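Local coordinates for sporulation-control protein spo0M (Bacillus subtilis, PDB 5CL2) that controls expression of the sporulation regulator gene spo0A and is required for the cell to pass morphological stage 0 of sporulation, at residues 66-71 and 96-101. Sequence-based numbering, arbitrary orientation.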
ATOM      1  N   ALA A  66      -2.126 -11.623  -9.394  1.00 49.19           N
ATOM      2  CA  ALA A  66      -2.325 -10.595  -8.366  1.00 51.75           C
ATOM      3  C   ALA A  66      -3.490  -9.690  -8.701  1.00 46.45           C
ATOM      4  O   ALA A  66      -3.605  -9.227  -9.843  1.00 48.22           O
ATOM      5  CB  ALA A  66      -1.066  -9.766  -8.196  1.00 44.91           C
ATOM      6  N   THR A  67      -4.314  -9.398  -7.699  1.00 45.77           N
ATOM      7  CA  THR A  67      -5.495  -8.570  -7.905  1.00 48.25           C
ATOM      8  C   THR A  67      -5.201  -7.103  -7.643  1.00 45.02           C
ATOM      9  O   THR A  67      -4.856  -6.724  -6.530  1.00 49.84           O
ATOM     10  CB  THR A  67      -6.651  -9.062  -7.002  1.00 54.08           C
ATOM     11  OG1 THR A  67      -6.974 -10.416  -7.354  1.00 49.92           O
ATOM     12  CG2 THR A  67      -7.884  -8.199  -7.163  1.00 53.20           C
ATOM     13  N   ILE A  68      -5.333  -6.272  -8.672  1.00 43.90           N
ATOM     14  CA  ILE A  68      -5.080  -4.832  -8.559  1.00 42.03           C
ATOM     15  C   ILE A  68      -6.275  -4.078  -7.981  1.00 49.84           C
ATOM     16  O   ILE A  68      -6.135  -3.105  -7.208  1.00 45.96           O
ATOM     17  CB  ILE A  68      -4.734  -4.236  -9.928  1.00 43.95           C
ATOM     18  CG1 ILE A  68      -3.431  -4.825 -10.452  1.00 46.96           C
ATOM     19  CG2 ILE A  68      -4.578  -2.748  -9.852  1.00 45.11           C
ATOM     20  CD1 ILE A  68      -3.197  -4.536 -11.925  1.00 49.00           C
ATOM     21  N   HIS A  69      -7.462  -4.486  -8.411  1.00 45.81           N
ATOM     22  CA  HIS A  69      -8.690  -3.851  -7.953  1.00 43.41           C
ATOM     23  C   HIS A  69      -9.830  -4.824  -8.070  1.00 46.97           C
ATOM     24  O   HIS A  69      -9.838  -5.675  -8.964  1.00 48.37           O
ATOM     25  CB  HIS A  69      -8.972  -2.599  -8.755  1.00 42.74           C
ATOM     26  CG  HIS A  69     -10.218  -1.877  -8.345  1.00 43.47           C
ATOM     27  ND1 HIS A  69     -10.362  -1.338  -7.081  1.00 48.78           N
ATOM     28  CD2 HIS A  69     -11.333  -1.580  -9.020  1.00 48.77           C
ATOM     29  CE1 HIS A  69     -11.538  -0.736  -7.005  1.00 46.65           C
ATOM     30  NE2 HIS A  69     -12.155  -0.874  -8.167  1.00 53.15           N
ATOM     31  N   SER A  70     -10.807  -4.702  -7.188  1.00 51.07           N
ATOM     32  CA  SER A  70     -11.945  -5.600  -7.223  1.00 47.04           C
ATOM     33  C   SER A  70     -13.163  -4.833  -6.739  1.00 48.14           C
ATOM     34  O   SER A  70     -13.031  -4.001  -5.856  1.00 46.30           O
ATOM     35  CB  SER A  70     -11.662  -6.833  -6.363  1.00 47.94           C
ATOM     36  OG  SER A  70     -12.759  -7.708  -6.357  1.00 59.44           O
ATOM     37  N   PHE A  71     -14.323  -5.050  -7.367  1.00 46.94           N
ATOM     38  CA  PHE A  71     -15.585  -4.475  -6.904  1.00 46.82           C
ATOM     39  C   PHE A  71     -16.801  -5.250  -7.443  1.00 48.05           C
ATOM     40  O   PHE A  71     -16.694  -5.989  -8.425  1.00 43.43           O
ATOM     41  CB  PHE A  71     -15.687  -2.997  -7.302  1.00 46.68           C
ATOM     42  CG  PHE A  71     -16.030  -2.783  -8.738  1.00 46.90           C
ATOM     43  CD1 PHE A  71     -15.065  -2.927  -9.717  1.00 47.37           C
ATOM     44  CD2 PHE A  71     -17.326  -2.449  -9.112  1.00 48.84           C
ATOM     45  CE1 PHE A  71     -15.388  -2.734 -11.057  1.00 54.31           C
ATOM     46  CE2 PHE A  71     -17.657  -2.251 -10.442  1.00 47.94           C
ATOM     47  CZ  PHE A  71     -16.690  -2.403 -11.421  1.00 48.54           C
ATOM     48  N   ASP A  96      -1.334   2.666  -9.101  1.00 42.38           N
ATOM     49  CA  ASP A  96      -0.232   1.695  -9.094  1.00 46.79           C
ATOM     50  C   ASP A  96      -0.455   0.572 -10.135  1.00 53.51           C
ATOM     51  O   ASP A  96       0.254  -0.436 -10.110  1.00 54.16           O
ATOM     52  CB  ASP A  96      -0.013   1.101  -7.689  1.00 42.27           C
ATOM     53  CG  ASP A  96      -1.323   0.653  -7.050  1.00 52.09           C
ATOM     54  OD1 ASP A  96      -2.348   0.792  -7.744  1.00 46.77           O
ATOM     55  OD2 ASP A  96      -1.339   0.133  -5.903  1.00 48.81           O
ATOM     56  N   THR A  97      -1.473   0.704 -10.993  1.00 46.60           N
ATOM     57  CA  THR A  97      -1.639  -0.210 -12.130  1.00 46.62           C
ATOM     58  C   THR A  97      -0.393  -0.183 -13.021  1.00 49.77           C
ATOM     59  O   THR A  97       0.010   0.890 -13.474  1.00 46.88           O
ATOM     60  CB  THR A  97      -2.865   0.169 -13.000  1.00 44.45           C
ATOM     61  OG1 THR A  97      -4.048   0.160 -12.202  1.00 47.09           O
ATOM     62  CG2 THR A  97      -3.037  -0.796 -14.164  1.00 42.91           C
ATOM     63  N   PRO A  98       0.191  -1.358 -13.317  1.00 47.55           N
ATOM     64  CA  PRO A  98       1.423  -1.385 -14.109  1.00 48.56           C
ATOM     65  C   PRO A  98       1.141  -1.010 -15.553  1.00 53.45           C
ATOM     66  O   PRO A  98       0.007  -1.158 -16.028  1.00 48.10           O
ATOM     67  CB  PRO A  98       1.863  -2.847 -14.049  1.00 50.22           C
ATOM     68  CG  PRO A  98       0.877  -3.540 -13.142  1.00 48.21           C
ATOM     69  CD  PRO A  98      -0.339  -2.712 -13.114  1.00 46.27           C
ATOM     70  N   ILE A  99       2.171  -0.521 -16.230  1.00 47.79           N
ATOM     71  CA  ILE A  99       2.118  -0.145 -17.637  1.00 52.20           C
ATOM     72  C   ILE A  99       2.239  -1.409 -18.476  1.00 55.75           C
ATOM     73  O   ILE A  99       3.044  -2.288 -18.149  1.00 52.37           O
ATOM     74  CB  ILE A  99       3.256   0.856 -17.979  1.00 57.36           C
ATOM     75  CG1 ILE A  99       2.972   2.214 -17.342  1.00 57.73           C
ATOM     76  CG2 ILE A  99       3.460   0.997 -19.480  1.00 54.55           C
ATOM     77  CD1 ILE A  99       4.236   3.054 -17.119  1.00 58.17           C
ATOM     78  N   THR A 100       1.459  -1.514 -19.552  1.00 54.40           N
ATOM     79  CA  THR A 100       1.515  -2.733 -20.343  1.00 57.58           C
ATOM     80  C   THR A 100       2.591  -2.539 -21.387  1.00 62.59           C
ATOM     81  O   THR A 100       2.375  -1.924 -22.436  1.00 65.35           O
ATOM     82  CB  THR A 100       0.168  -3.036 -21.035  1.00 58.31           C
ATOM     83  OG1 THR A 100      -0.789  -3.463 -20.059  1.00 61.23           O
ATOM     84  CG2 THR A 100       0.336  -4.135 -22.055  1.00 60.83           C
ATOM     85  N   VAL A 101       3.743  -3.130 -21.097  1.00 65.70           N
ATOM     86  CA  VAL A 101       4.917  -3.059 -21.946  1.00 63.09           C
ATOM     87  C   VAL A 101       5.766  -4.229 -21.486  1.00 63.89           C
ATOM     88  O   VAL A 101       5.601  -4.700 -20.354  1.00 62.28           O
ATOM     89  CB  VAL A 101       5.659  -1.723 -21.826  1.00 67.10           C
ATOM     90  CG1 VAL A 101       6.378  -1.621 -20.489  1.00 69.76           C
ATOM     91  CG2 VAL A 101       6.654  -1.566 -22.957  1.00 69.77           C
TER
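I68 reaches from a classic beta bulge to segment 96-101, part of the loop between strands 84-92 and 106-114 in the arrestin-like part of the chain. Its two branches find different partners. CD1 of I68 ends 3.6 Å from CD, a ring carbon of P98, whereas CG2 of I68 lies 3.8 Å from OG1 of T97, the side chains of I68 and T97 crossing at about a right angle. The I68-P98 pair is apolar and the whole contact is buried, with no hydrogen bond between the segments, and the backbones stay well apart: CA of I68 and CA of T97, the nearest such pair, are 6.8 Å from each other.

With chi1 of I68 at -64°, CG2 lies anti to the backbone N and CG1 anti to the carbonyl carbon, which directs the two branches to different partners; a nearly extended chi2 of 166° then carries CD1 out to the proline ring. OG1 of T97 hydrogen-bonds the carbonyl O of P94, a bond within its own loop, and CG2 of I68 packs against this already bonded oxygen.

Further out, I68 and H69 both pair with L49 of strand 40-57, and this bulge marks the corner where strand 60-79 changes direction. P98 also packs on F165 and Q167 of strand 165-173, placing the contact at the junction with the following sheet. R162, just before strand 165-173, bonds to both segments: its NE forms a salt bridge with OD2 of D96, and its NH2 hydrogen-bonds the backbone O of I68.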